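Local coordinates for putative metal resistance protein (Proteus mirabilis, PDB 6C29) that probably acts as a protein-disulfide reductase, this chain being its N-terminal periplasmic part, a tandem immunoglobulin-fold domain that primes the disulfide isomerase ScsC, at residues Thr5-Met10 / Leu33-Leu38; Ala157-Tyr162 / Thr168-Arg173; Ala226-Val231 / Ser237-Asp242. All coordinates share one frame; numbering follows the deposited sequence. Where two conformers were deposited one is given.

How the interactions relate
From the N terminus, interaction 1 comes first: after 22 further residues, mostly strand, the chain comes back as Leu33-Leu38 to meet Thr5-Met10 across the intervening strand 16-24 in the first immunoglobulin-like domain. Interactions 2 and 3 follow in series, with no nesting, in the second domain. Each closes a tight hairpin with five residues between its segments. Their centres are 11 Å apart, since the two hairpins belong to opposed sheets of one sandwich: Leu169 and Leu171 of interaction 2 pack on Leu227 and Phe229 of interaction 3. Interaction 1 lies across the chain's centre from both, its nearest atoms about 27 Å from interaction 2 and about 17 Å from interaction 3.

Interaction 1: Thr5-Met10 / Leu33-Leu38; sequences TGWLTM and LLEVQL
Trp7 meets Glu35 and Gln37 with the six-membered end of its indole, and these van der Waals touches make up the contact between the two segments. CH2 of the ring comes within 3.6 Å of Glu35 CB, at an oblique approach. CZ3 lies 3.7 Å from Gln37 CG. The carboxylate of Glu35 also comes near, its OE1 3.7 Å from Trp7 CZ2, with the carboxylate and indole planes turned 60° apart. Gln37 has two conformers, and in the one described here a bend of the chain at chi2 (-85°) takes its amide out to one side and leaves CG to do the touching.

The two backbones are not neighbours, for Trp7 and Glu35 have their CA atoms 8.9 Å apart. Between them runs strand 16-24, which adjoins strand 30-38 in a four-stranded antiparallel sheet of the first immunoglobulin-like domain, which matches the N-terminal domain of DsbD. Glu35 pairs with Arg19 through the backbone, while Leu8 hydrogen-bonds to Val18. The indole therefore reaches over that strand, brushing Gln17 and Arg19 on its way to strand 30-38.

Polar interactions run beside this packing. Glu35 OE2 forms a salt bridge with Arg19 NH1, which probably steadies the carboxylate next to the indole. Just before Trp7, the hydroxyl of Thr5 donates to Gly6 O in the carbonyl plane, OG1 to O 2.8 Å, and also hydrogen-bonds Ala20 N of strand 16-24.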
ATOM      1  N   THR A   5      12.954 -17.165  -5.490  1.00 14.64           N
ATOM      2  CA  THR A   5      13.115 -16.925  -6.908  1.00 13.48           C
ATOM      3  C   THR A   5      14.497 -16.428  -7.279  1.00 14.35           C
ATOM      4  O   THR A   5      14.840 -16.449  -8.446  1.00 16.02           O
ATOM      5  CB  THR A   5      12.121 -15.861  -7.435  1.00 14.16           C
ATOM      6  OG1 THR A   5      12.345 -14.623  -6.749  1.00 12.49           O
ATOM      7  CG2 THR A   5      10.689 -16.284  -7.202  1.00 15.77           C
ATOM      8  N   GLY A   6      15.263 -15.941  -6.298  1.00 13.29           N
ATOM      9  CA  GLY A   6      16.423 -15.126  -6.589  1.00 12.59           C
ATOM     10  C   GLY A   6      16.010 -13.767  -7.115  1.00 13.90           C
ATOM     11  O   GLY A   6      14.808 -13.470  -7.266  1.00 12.25           O
ATOM     12  N   TRP A   7      16.996 -12.916  -7.394  1.00 15.27           N
ATOM     13  CA  TRP A   7      16.709 -11.562  -7.889  1.00 14.98           C
ATOM     14  C   TRP A   7      16.435 -11.620  -9.384  1.00 16.17           C
ATOM     15  O   TRP A   7      17.273 -12.086 -10.176  1.00 17.13           O
ATOM     16  CB  TRP A   7      17.858 -10.597  -7.535  1.00 14.12           C
ATOM     17  CG  TRP A   7      17.841 -10.274  -6.069  1.00 15.84           C
ATOM     18  CD1 TRP A   7      18.613 -10.837  -5.091  1.00 18.80           C
ATOM     19  CD2 TRP A   7      16.987  -9.340  -5.408  1.00 13.62           C
ATOM     20  NE1 TRP A   7      18.276 -10.319  -3.864  1.00 17.91           N
ATOM     21  CE2 TRP A   7      17.292  -9.381  -4.033  1.00 16.23           C
ATOM     22  CE3 TRP A   7      15.986  -8.473  -5.843  1.00 12.61           C
ATOM     23  CZ2 TRP A   7      16.636  -8.600  -3.108  1.00 15.24           C
ATOM     24  CZ3 TRP A   7      15.341  -7.688  -4.910  1.00 14.71           C
ATOM     25  CH2 TRP A   7      15.669  -7.759  -3.560  1.00 14.95           C
ATOM     26  N   LEU A   8      15.255 -11.138  -9.762  1.00 13.22           N
ATOM     27  CA  LEU A   8      14.777 -11.204 -11.130  1.00 13.59           C
ATOM     28  C   LEU A   8      14.830  -9.847 -11.781  1.00 13.37           C
ATOM     29  O   LEU A   8      14.413  -8.824 -11.198  1.00 11.56           O
ATOM     30  CB  LEU A   8      13.340 -11.721 -11.171  1.00 15.29           C
ATOM     31  CG  LEU A   8      13.068 -13.052 -10.473  1.00 16.62           C
ATOM     32  CD1 LEU A   8      11.537 -13.285 -10.400  1.00 18.15           C
ATOM     33  CD2 LEU A   8      13.813 -14.182 -11.164  1.00 18.83           C
ATOM     34  N   THR A   9      15.275  -9.842 -13.024  1.00 14.09           N
ATOM     35  CA  THR A   9      15.214  -8.663 -13.857  1.00 14.26           C
ATOM     36  C   THR A   9      14.578  -9.091 -15.173  1.00 17.31           C
ATOM     37  O   THR A   9      14.559 -10.287 -15.528  1.00 24.49           O
ATOM     38  CB  THR A   9      16.595  -8.016 -14.119  1.00 18.84           C
ATOM     39  OG1 THR A   9      17.441  -8.963 -14.771  1.00 23.65           O
ATOM     40  CG2 THR A   9      17.267  -7.565 -12.822  1.00 19.73           C
HETATM   41  N   MSE A  10      13.995  -8.124 -15.846  1.00 13.62           N
HETATM   42  CA  MSE A  10      13.463  -8.298 -17.189  1.00 14.49           C
HETATM   43  C   MSE A  10      14.252  -7.422 -18.127  1.00 16.76           C
HETATM   44  O   MSE A  10      14.648  -6.297 -17.741  1.00 15.98           O
HETATM   45  CB  MSE A  10      11.981  -7.915 -17.210  1.00 15.83           C
HETATM   46  CG  MSE A  10      11.104  -8.906 -16.479  1.00 16.24           C
HETATM   47 SE   MSE A  10      11.067 -10.595 -17.447  0.51 16.58          SE
HETATM   48  CE  MSE A  10       9.807 -10.029 -18.816  1.00 29.60           C
ATOM     49  N   LEU A  33       7.174 -13.160   0.802  1.00 12.80           N
ATOM     50  CA  LEU A  33       7.750 -11.835   0.833  1.00 13.36           C
ATOM     51  C   LEU A  33       8.135 -11.457  -0.553  1.00 12.37           C
ATOM     52  O   LEU A  33       8.915 -12.159  -1.185  1.00 12.99           O
ATOM     53  CB  LEU A  33       8.992 -11.760   1.721  1.00 15.17           C
ATOM     54  CG  LEU A  33       8.731 -11.718   3.212  1.00 18.13           C
ATOM     55  CD1 LEU A  33      10.029 -11.862   3.969  1.00 20.96           C
ATOM     56  CD2 LEU A  33       8.059 -10.389   3.593  1.00 15.45           C
ATOM     57  N   LEU A  34       7.609 -10.354  -1.036  1.00 10.96           N
ATOM     58  CA  LEU A  34       7.944  -9.825  -2.345  1.00 11.59           C
ATOM     59  C   LEU A  34       8.808  -8.588  -2.167  1.00 11.27           C
ATOM     60  O   LEU A  34       8.318  -7.555  -1.741  1.00 12.82           O
ATOM     61  CB  LEU A  34       6.694  -9.480  -3.130  1.00 12.28           C
ATOM     62  CG  LEU A  34       6.951  -8.839  -4.462  1.00 14.84           C
ATOM     63  CD1 LEU A  34       7.660  -9.823  -5.387  1.00 17.18           C
ATOM     64  CD2 LEU A  34       5.633  -8.381  -5.070  1.00 17.47           C
ATOM     65  N   GLU A  35      10.095  -8.675  -2.478  1.00 10.72           N
ATOM     66  CA  GLU A  35      11.018  -7.562  -2.370  1.00  9.97           C
ATOM     67  C   GLU A  35      11.126  -6.870  -3.725  1.00  9.68           C
ATOM     68  O   GLU A  35      11.252  -7.535  -4.759  1.00 12.75           O
ATOM     69  CB  GLU A  35      12.416  -8.032  -1.957  1.00 11.38           C
ATOM     70  CG  GLU A  35      12.469  -8.741  -0.621  1.00 14.55           C
ATOM     71  CD  GLU A  35      13.818  -9.420  -0.405  1.00 19.25           C
ATOM     72  OE1 GLU A  35      14.781  -8.742   0.051  1.00 21.37           O
ATOM     73  OE2 GLU A  35      13.943 -10.609  -0.772  1.00 20.19           O
ATOM     74  N   VAL A  36      11.079  -5.545  -3.709  1.00  9.42           N
ATOM     75  CA  VAL A  36      11.242  -4.730  -4.890  1.00  9.81           C
ATOM     76  C   VAL A  36      12.326  -3.712  -4.648  1.00 11.03           C
ATOM     77  O   VAL A  36      12.234  -2.933  -3.704  1.00 13.52           O
ATOM     78  CB  VAL A  36       9.958  -4.027  -5.262  1.00 11.70           C
ATOM     79  CG1 VAL A  36      10.155  -3.185  -6.481  1.00 13.39           C
ATOM     80  CG2 VAL A  36       8.838  -5.036  -5.495  1.00 12.30           C
ATOM     81  N   GLN A  37      13.373  -3.736  -5.479  0.60 10.82           N
ATOM     82  CA  GLN A  37      14.490  -2.788  -5.440  0.60 11.06           C
ATOM     83  C   GLN A  37      14.437  -1.898  -6.665  0.60 11.15           C
ATOM     84  O   GLN A  37      14.450  -2.418  -7.774  0.60 12.32           O
ATOM     85  CB  GLN A  37      15.833  -3.527  -5.419  0.60 16.54           C
ATOM     86  CG  GLN A  37      16.221  -4.154  -4.090  0.60 21.16           C
ATOM     87  CD  GLN A  37      16.919  -3.192  -3.130  0.60 31.18           C
ATOM     88  OE1 GLN A  37      17.542  -2.210  -3.537  0.60 31.82           O
ATOM     89  NE2 GLN A  37      16.806  -3.480  -1.839  0.60 33.86           N
ATOM     90  N   LEU A  38      14.435  -0.582  -6.467  1.00 11.11           N
ATOM     91  CA  LEU A  38      14.260   0.385  -7.535  1.00 12.01           C
ATOM     92  C   LEU A  38      15.491   1.240  -7.751  1.00 13.88           C
ATOM     93  O   LEU A  38      16.122   1.677  -6.788  1.00 15.62           O
ATOM     94  CB  LEU A  38      13.112   1.294  -7.170  1.00 13.73           C
ATOM     95  CG  LEU A  38      11.796   0.559  -6.939  1.00 15.41           C
ATOM     96  CD1 LEU A  38      10.848   1.461  -6.158  1.00 18.81           C
ATOM     97  CD2 LEU A  38      11.159   0.218  -8.254  1.00 16.13           C
TER

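Interaction 2: Ala157-Tyr162 / Thr168-Arg173; sequences AVSSDY and TLSLQR
Ser159 and Ser170 face each other as a hydrogen-bonded pair in the antiparallel hairpin of strands 155-163 and 166-173, at the edge of a four-stranded sheet in the second immunoglobulin-like domain. Each amide serves the other's carbonyl: Ser159 N to Ser170 O is 3.0 Å and Ser170 N to Ser159 O 2.9 Å. Asp161 and Thr168 repeat the exchange, with Thr168 N reaching Asp161 O at 2.8 Å in an almost straight bond (177°), and Asp161 N bonding to Thr168 O. Gln172 N is taken up by Ala157 O, but Ala157 N is buried by the contact with no partner in the model. Backbone groups turned away from the partner strand are bonded too: Leu169 and Leu171 to Val207 and Leu205 of strand 204-213, and Ser160 to Gln246.

Several polar side chains bond outside the two segments. Asp161 OD2 pairs with Arg163, and Gln172 OE1 bonds Ser156 OG.

On the face that carries Val158, Ser160, Leu169 and Leu171, Ser160 OG accepts from Gly245 N, and both leucines lie against Phe229 of the opposed sheet. There the CB of Ser160 sits 3.5 Å from Leu169 CD2. Val158 and Leu171 run side by side, pointing the same way, and the methyl CD2 of Leu171 fits against both branches of the valine, tightly at 3.5 Å from Val158 CG1.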
ATOM      1  N   ALA A 157     -10.234   9.432  18.121  1.00 18.97           N
ATOM      2  CA  ALA A 157     -11.513   9.812  17.528  1.00 17.88           C
ATOM      3  C   ALA A 157     -11.311  10.344  16.120  1.00 16.37           C
ATOM      4  O   ALA A 157     -10.286  10.958  15.818  1.00 17.30           O
ATOM      5  CB  ALA A 157     -12.232  10.837  18.369  1.00 21.32           C
ATOM      6  N   VAL A 158     -12.307  10.082  15.283  1.00 16.41           N
ATOM      7  CA  VAL A 158     -12.361  10.561  13.915  1.00 18.42           C
ATOM      8  C   VAL A 158     -13.756  11.063  13.603  1.00 18.56           C
ATOM      9  O   VAL A 158     -14.761  10.398  13.936  1.00 18.95           O
ATOM     10  CB  VAL A 158     -12.010   9.436  12.911  1.00 22.33           C
ATOM     11  CG1 VAL A 158     -12.090   9.946  11.496  1.00 22.82           C
ATOM     12  CG2 VAL A 158     -10.673   8.881  13.217  1.00 28.73           C
ATOM     13  N   SER A 159     -13.833  12.238  12.991  1.00 18.32           N
ATOM     14  CA  SER A 159     -15.083  12.699  12.419  0.55 18.29           C
ATOM     15  C   SER A 159     -14.798  13.268  11.048  1.00 16.09           C
ATOM     16  O   SER A 159     -13.640  13.628  10.707  1.00 16.59           O
ATOM     17  CB  SER A 159     -15.773  13.741  13.303  0.55 20.85           C
ATOM     18  OG  SER A 159     -14.927  14.840  13.526  0.55 23.43           O
ATOM     19  N   SER A 160     -15.821  13.305  10.224  1.00 16.46           N
ATOM     20  CA  SER A 160     -15.653  13.831   8.887  1.00 16.68           C
ATOM     21  C   SER A 160     -16.936  14.424   8.354  1.00 17.07           C
ATOM     22  O   SER A 160     -18.047  14.129   8.825  1.00 17.72           O
ATOM     23  CB  SER A 160     -15.132  12.751   7.928  1.00 17.47           C
ATOM     24  OG  SER A 160     -16.065  11.695   7.800  1.00 17.58           O
ATOM     25  N   ASP A 161     -16.761  15.270   7.357  1.00 18.61           N
ATOM     26  CA  ASP A 161     -17.862  15.953   6.722  1.00 20.24           C
ATOM     27  C   ASP A 161     -17.507  16.173   5.273  1.00 19.12           C
ATOM     28  O   ASP A 161     -16.335  16.351   4.911  1.00 19.77           O
ATOM     29  CB  ASP A 161     -18.149  17.279   7.420  1.00 29.29           C
ATOM     30  CG  ASP A 161     -19.281  18.036   6.775  1.00 44.06           C
ATOM     31  OD1 ASP A 161     -20.444  17.582   6.904  1.00 43.35           O
ATOM     32  OD2 ASP A 161     -18.999  19.071   6.121  1.00 50.77           O
ATOM     33  N   TYR A 162     -18.519  16.167   4.426  1.00 19.68           N
ATOM     34  CA  TYR A 162     -18.319  16.421   3.013  1.00 19.81           C
ATOM     35  C   TYR A 162     -19.337  17.381   2.476  1.00 22.35           C
ATOM     36  O   TYR A 162     -20.529  17.149   2.650  1.00 22.89           O
ATOM     37  CB  TYR A 162     -18.408  15.128   2.224  1.00 19.78           C
ATOM     38  CG  TYR A 162     -18.248  15.304   0.738  1.00 24.39           C
ATOM     39  CD1 TYR A 162     -17.003  15.480   0.165  1.00 24.58           C
ATOM     40  CD2 TYR A 162     -19.361  15.285  -0.091  1.00 30.05           C
ATOM     41  CE1 TYR A 162     -16.863  15.635  -1.191  1.00 27.14           C
ATOM     42  CE2 TYR A 162     -19.228  15.434  -1.452  1.00 35.57           C
ATOM     43  CZ  TYR A 162     -17.984  15.606  -1.994  1.00 33.81           C
ATOM     44  OH  TYR A 162     -17.845  15.737  -3.353  1.00 34.84           O
ATOM     45  N   THR A 168     -13.593  17.059   4.763  1.00 16.60           N
ATOM     46  CA  THR A 168     -12.896  17.540   5.950  0.61 16.89           C
ATOM     47  C   THR A 168     -12.874  16.465   7.014  1.00 16.59           C
ATOM     48  O   THR A 168     -13.891  15.825   7.267  1.00 18.34           O
ATOM     49  CB  THR A 168     -13.547  18.801   6.538  0.61 21.39           C
ATOM     50  OG1 THR A 168     -13.507  19.851   5.566  0.61 23.97           O
ATOM     51  CG2 THR A 168     -12.809  19.250   7.799  0.61 20.85           C
ATOM     52  N   LEU A 169     -11.716  16.273   7.649  1.00 15.16           N
ATOM     53  CA  LEU A 169     -11.532  15.332   8.743  1.00 15.07           C
ATOM     54  C   LEU A 169     -11.074  16.045   9.997  1.00 16.30           C
ATOM     55  O   LEU A 169     -10.326  17.023   9.931  1.00 16.64           O
ATOM     56  CB  LEU A 169     -10.475  14.274   8.421  1.00 14.64           C
ATOM     57  CG  LEU A 169     -10.484  13.556   7.084  1.00 15.63           C
ATOM     58  CD1 LEU A 169      -9.316  12.534   7.000  1.00 18.52           C
ATOM     59  CD2 LEU A 169     -11.791  12.895   6.853  1.00 19.15           C
ATOM     60  N   SER A 170     -11.485  15.495  11.133  1.00 16.57           N
ATOM     61  CA  SER A 170     -11.012  15.940  12.423  0.54 18.69           C
ATOM     62  C   SER A 170     -10.549  14.710  13.172  1.00 16.46           C
ATOM     63  O   SER A 170     -11.327  13.777  13.353  1.00 17.45           O
ATOM     64  CB  SER A 170     -12.115  16.681  13.176  0.54 21.34           C
ATOM     65  OG  SER A 170     -11.808  16.793  14.548  0.54 23.09           O
ATOM     66  N   LEU A 171      -9.271  14.693  13.544  1.00 14.23           N
ATOM     67  CA  LEU A 171      -8.627  13.529  14.136  1.00 13.94           C
ATOM     68  C   LEU A 171      -8.020  13.901  15.468  1.00 15.69           C
ATOM     69  O   LEU A 171      -7.227  14.836  15.561  1.00 17.48           O
ATOM     70  CB  LEU A 171      -7.539  12.972  13.208  1.00 16.25           C
ATOM     71  CG  LEU A 171      -7.982  12.691  11.776  1.00 21.58           C
ATOM     72  CD1 LEU A 171      -6.817  12.244  10.925  1.00 24.84           C
ATOM     73  CD2 LEU A 171      -9.043  11.613  11.742  1.00 27.11           C
ATOM     74  N   GLN A 172      -8.356  13.140  16.494  1.00 15.72           N
ATOM     75  CA  GLN A 172      -7.827  13.379  17.823  1.00 15.20           C
ATOM     76  C   GLN A 172      -6.706  12.406  18.134  1.00 14.96           C
ATOM     77  O   GLN A 172      -6.874  11.194  17.985  1.00 16.67           O
ATOM     78  CB  GLN A 172      -8.913  13.240  18.880  1.00 18.08           C
ATOM     79  CG  GLN A 172      -8.378  13.506  20.273  1.00 23.21           C
ATOM     80  CD  GLN A 172      -9.438  13.332  21.352  1.00 34.73           C
ATOM     81  OE1 GLN A 172     -10.146  12.320  21.393  1.00 40.13           O
ATOM     82  NE2 GLN A 172      -9.522  14.301  22.254  1.00 41.51           N
ATOM     83  N   ARG A 173      -5.559  12.924  18.549  1.00 15.46           N
ATOM     84  CA  ARG A 173      -4.455  12.070  18.937  1.00 16.51           C
ATOM     85  C   ARG A 173      -4.771  11.408  20.269  1.00 19.45           C
ATOM     86  O   ARG A 173      -5.302  12.044  21.156  1.00 22.10           O
ATOM     87  CB  ARG A 173      -3.168  12.860  19.021  1.00 19.53           C
ATOM     88  CG  ARG A 173      -1.946  11.946  19.087  1.00 28.46           C
ATOM     89  CD  ARG A 173      -0.628  12.667  18.922  1.00 37.00           C
ATOM     90  NE  ARG A 173       0.482  11.780  19.289  1.00 42.10           N
ATOM     91  CZ  ARG A 173       1.581  11.588  18.573  1.00 39.57           C
ATOM     92  NH1 ARG A 173       1.752  12.206  17.424  1.00 34.67           N
ATOM     93  NH2 ARG A 173       2.515  10.755  19.012  1.00 42.61           N
TER

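Interaction 3: Ala226-Val231 / Ser237-Asp242; sequences ALSFVV and SRQVND
Ser228 OG is gripped by two groups: Gln239 NE2 donates to it across the strands at 3.1 Å, and Asp186 OD2 of strand 182-186 holds it from the other neighbouring strand. The serine oxygen lies close to the plane of the Gln239 amide, but the bond is bent, 146° at the hydrogen. A turn of the glutamine chain at chi2 (70°) lays it back over the sheet to reach the serine. Its OE1 is then held by Arg47 NH2, which with the serine bond fixes the amide's rotation. Gln239 OE1 also lies 3.3 Å from Val230 CG2.

The backbone carries three pairs of reciprocal bonds. Val240 N meets Phe229 O at 2.8 Å in an almost straight line, and Val231 and Arg238 exchange a second pair of bonds. The pair Leu227 and Asp242 is less regular, because Leu227 N approaches Asp242 O from well above the carbonyl plane.

These strands, 226-233 and 236-243, form an antiparallel hairpin and make two of the three strands of one sheet in the second immunoglobulin-like sandwich. The face carrying Leu227, Phe229 and Val240 is turned inward to strands 155-163 and 166-173.

On that inner face the Phe229 ring lies under Val240 in a CH-pi contact, CB of the valine standing 3.7 Å from the ring centroid and 18° off its normal. The two methyls straddle the rim of the ring near CZ, CG2 3.5 Å from Phe229 CE1 and CG1 3.6 Å from Phe229 CZ. Leu227 CG borders the ring at its edge, in the ring plane. Further along, Arg238 folds back on its own strand, NE donating to Gln239 O at 2.8 Å, while NH1 bonds Gly153 O.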
ATOM      1  N   ALA A 226     -16.912   4.843   1.863  1.00 16.16           N
ATOM      2  CA  ALA A 226     -15.857   4.432   2.783  1.00 15.74           C
ATOM      3  C   ALA A 226     -14.827   5.530   2.966  1.00 16.18           C
ATOM      4  O   ALA A 226     -14.405   6.180   1.991  1.00 17.29           O
ATOM      5  CB  ALA A 226     -15.190   3.164   2.294  1.00 15.65           C
ATOM      6  N   LEU A 227     -14.466   5.760   4.224  1.00 15.30           N
ATOM      7  CA  LEU A 227     -13.363   6.628   4.595  1.00 16.28           C
ATOM      8  C   LEU A 227     -12.249   5.728   5.101  1.00 16.42           C
ATOM      9  O   LEU A 227     -12.272   5.226   6.217  1.00 17.51           O
ATOM     10  CB  LEU A 227     -13.781   7.645   5.660  1.00 15.72           C
ATOM     11  CG  LEU A 227     -12.664   8.563   6.169  1.00 16.56           C
ATOM     12  CD1 LEU A 227     -12.042   9.391   5.055  1.00 17.72           C
ATOM     13  CD2 LEU A 227     -13.188   9.457   7.242  1.00 16.40           C
ATOM     14  N   SER A 228     -11.244   5.569   4.268  1.00 13.75           N
ATOM     15  CA  SER A 228     -10.103   4.692   4.545  1.00 12.43           C
ATOM     16  C   SER A 228      -8.856   5.509   4.321  1.00 11.35           C
ATOM     17  O   SER A 228      -8.706   6.178   3.271  1.00 12.91           O
ATOM     18  CB  SER A 228     -10.121   3.471   3.618  1.00 15.85           C
ATOM     19  OG  SER A 228      -8.923   2.708   3.713  1.00 17.85           O
ATOM     20  N   PHE A 229      -7.952   5.490   5.304  1.00 10.93           N
ATOM     21  CA  PHE A 229      -6.715   6.226   5.193  1.00 10.43           C
ATOM     22  C   PHE A 229      -5.714   5.685   6.194  1.00 10.61           C
ATOM     23  O   PHE A 229      -6.067   4.980   7.132  1.00 10.37           O
ATOM     24  CB  PHE A 229      -6.940   7.743   5.368  1.00 10.75           C
ATOM     25  CG  PHE A 229      -7.486   8.149   6.697  1.00 12.44           C
ATOM     26  CD1 PHE A 229      -6.659   8.429   7.762  1.00 12.55           C
ATOM     27  CD2 PHE A 229      -8.844   8.317   6.851  1.00 14.55           C
ATOM     28  CE1 PHE A 229      -7.179   8.844   8.980  1.00 14.39           C
ATOM     29  CE2 PHE A 229      -9.376   8.750   8.069  1.00 13.65           C
ATOM     30  CZ  PHE A 229      -8.547   9.012   9.120  1.00 13.68           C
ATOM     31  N   VAL A 230      -4.467   6.035   5.949  1.00  8.69           N
ATOM     32  CA  VAL A 230      -3.378   5.819   6.861  1.00  8.36           C
ATOM     33  C   VAL A 230      -2.921   7.178   7.364  1.00  9.50           C
ATOM     34  O   VAL A 230      -2.705   8.095   6.590  1.00 10.30           O
ATOM     35  CB  VAL A 230      -2.237   5.066   6.172  1.00  9.48           C
ATOM     36  CG1 VAL A 230      -0.968   5.051   7.049  1.00 11.11           C
ATOM     37  CG2 VAL A 230      -2.714   3.660   5.773  1.00 11.27           C
ATOM     38  N   VAL A 231      -2.786   7.323   8.679  1.00  8.55           N
ATOM     39  CA  VAL A 231      -2.200   8.496   9.279  1.00  8.60           C
ATOM     40  C   VAL A 231      -0.958   8.062  10.036  1.00  9.29           C
ATOM     41  O   VAL A 231      -0.950   7.006  10.675  1.00 10.54           O
ATOM     42  CB  VAL A 231      -3.222   9.217  10.198  1.00 12.89           C
ATOM     43  CG1 VAL A 231      -3.832   8.277  11.257  1.00 14.68           C
ATOM     44  CG2 VAL A 231      -2.601  10.422  10.865  1.00 12.78           C
ATOM     45  N   SER A 237       2.189   4.200  12.474  1.00 10.89           N
ATOM     46  CA  SER A 237       1.309   4.234  11.334  0.55 10.97           C
ATOM     47  C   SER A 237       0.009   3.532  11.635  1.00 10.46           C
ATOM     48  O   SER A 237       0.014   2.353  11.959  1.00 10.95           O
ATOM     49  CB  SER A 237       1.996   3.577  10.152  0.55 11.95           C
ATOM     50  OG  SER A 237       1.185   3.624   9.009  0.55 11.11           O
ATOM     51  N   ARG A 238      -1.101   4.249  11.472  1.00  8.86           N
ATOM     52  CA  ARG A 238      -2.446   3.781  11.810  1.00  9.12           C
ATOM     53  C   ARG A 238      -3.358   3.803  10.605  1.00  9.99           C
ATOM     54  O   ARG A 238      -3.528   4.840   9.960  1.00 10.96           O
ATOM     55  CB  ARG A 238      -3.026   4.676  12.921  1.00  9.74           C
ATOM     56  CG  ARG A 238      -4.516   4.568  13.196  1.00 10.57           C
ATOM     57  CD  ARG A 238      -4.980   3.237  13.790  1.00 12.46           C
ATOM     58  NE  ARG A 238      -6.435   3.117  13.734  1.00 14.41           N
ATOM     59  CZ  ARG A 238      -7.257   3.502  14.692  1.00 17.69           C
ATOM     60  NH1 ARG A 238      -6.803   4.009  15.823  1.00 22.22           N
ATOM     61  NH2 ARG A 238      -8.547   3.359  14.507  1.00 20.08           N
ATOM     62  N   GLN A 239      -3.954   2.648  10.339  1.00  9.00           N
ATOM     63  CA  GLN A 239      -5.014   2.475   9.366  1.00 10.17           C
ATOM     64  C   GLN A 239      -6.358   2.771  10.007  1.00 10.96           C
ATOM     65  O   GLN A 239      -6.689   2.193  11.053  1.00 10.96           O
ATOM     66  CB  GLN A 239      -4.966   1.040   8.842  1.00 10.74           C
ATOM     67  CG  GLN A 239      -6.165   0.648   8.023  1.00 13.46           C
ATOM     68  CD  GLN A 239      -6.232   1.345   6.684  1.00 15.74           C
ATOM     69  OE1 GLN A 239      -5.237   1.502   5.993  1.00 15.25           O
ATOM     70  NE2 GLN A 239      -7.429   1.779   6.312  1.00 16.64           N
ATOM     71  N   VAL A 240      -7.105   3.684   9.399  1.00 10.55           N
ATOM     72  CA  VAL A 240      -8.438   4.055   9.839  1.00 10.72           C
ATOM     73  C   VAL A 240      -9.453   3.604   8.807  1.00 11.52           C
ATOM     74  O   VAL A 240      -9.284   3.827   7.596  1.00 12.41           O
ATOM     75  CB  VAL A 240      -8.531   5.557  10.022  1.00 11.80           C
ATOM     76  CG1 VAL A 240      -9.928   5.941  10.447  1.00 11.79           C
ATOM     77  CG2 VAL A 240      -7.548   6.030  11.047  1.00 13.35           C
ATOM     78  N   ASN A 241     -10.510   2.957   9.296  1.00 12.57           N
ATOM     79  CA  ASN A 241     -11.651   2.569   8.482  1.00 14.54           C
ATOM     80  C   ASN A 241     -12.916   3.116   9.107  1.00 14.42           C
ATOM     81  O   ASN A 241     -13.298   2.771  10.235  1.00 16.11           O
ATOM     82  CB  ASN A 241     -11.747   1.064   8.323  1.00 16.81           C
ATOM     83  CG  ASN A 241     -10.638   0.501   7.464  1.00 22.06           C
ATOM     84  OD1 ASN A 241     -10.683   0.556   6.230  1.00 28.91           O
ATOM     85  ND2 ASN A 241      -9.629   0.001   8.111  1.00 18.97           N
ATOM     86  N   ASP A 242     -13.510   4.060   8.390  1.00 13.82           N
ATOM     87  CA  ASP A 242     -14.659   4.774   8.863  1.00 16.61           C
ATOM     88  C   ASP A 242     -15.576   5.073   7.689  1.00 15.38           C
ATOM     89  O   ASP A 242     -15.481   4.420   6.657  1.00 16.58           O
ATOM     90  CB  ASP A 242     -14.208   6.027   9.579  1.00 22.06           C
ATOM     91  CG  ASP A 242     -15.177   6.454  10.681  1.00 34.10           C
ATOM     92  OD1 ASP A 242     -15.017   5.999  11.840  1.00 41.85           O
ATOM     93  OD2 ASP A 242     -16.101   7.245  10.393  1.00 33.29           O
TER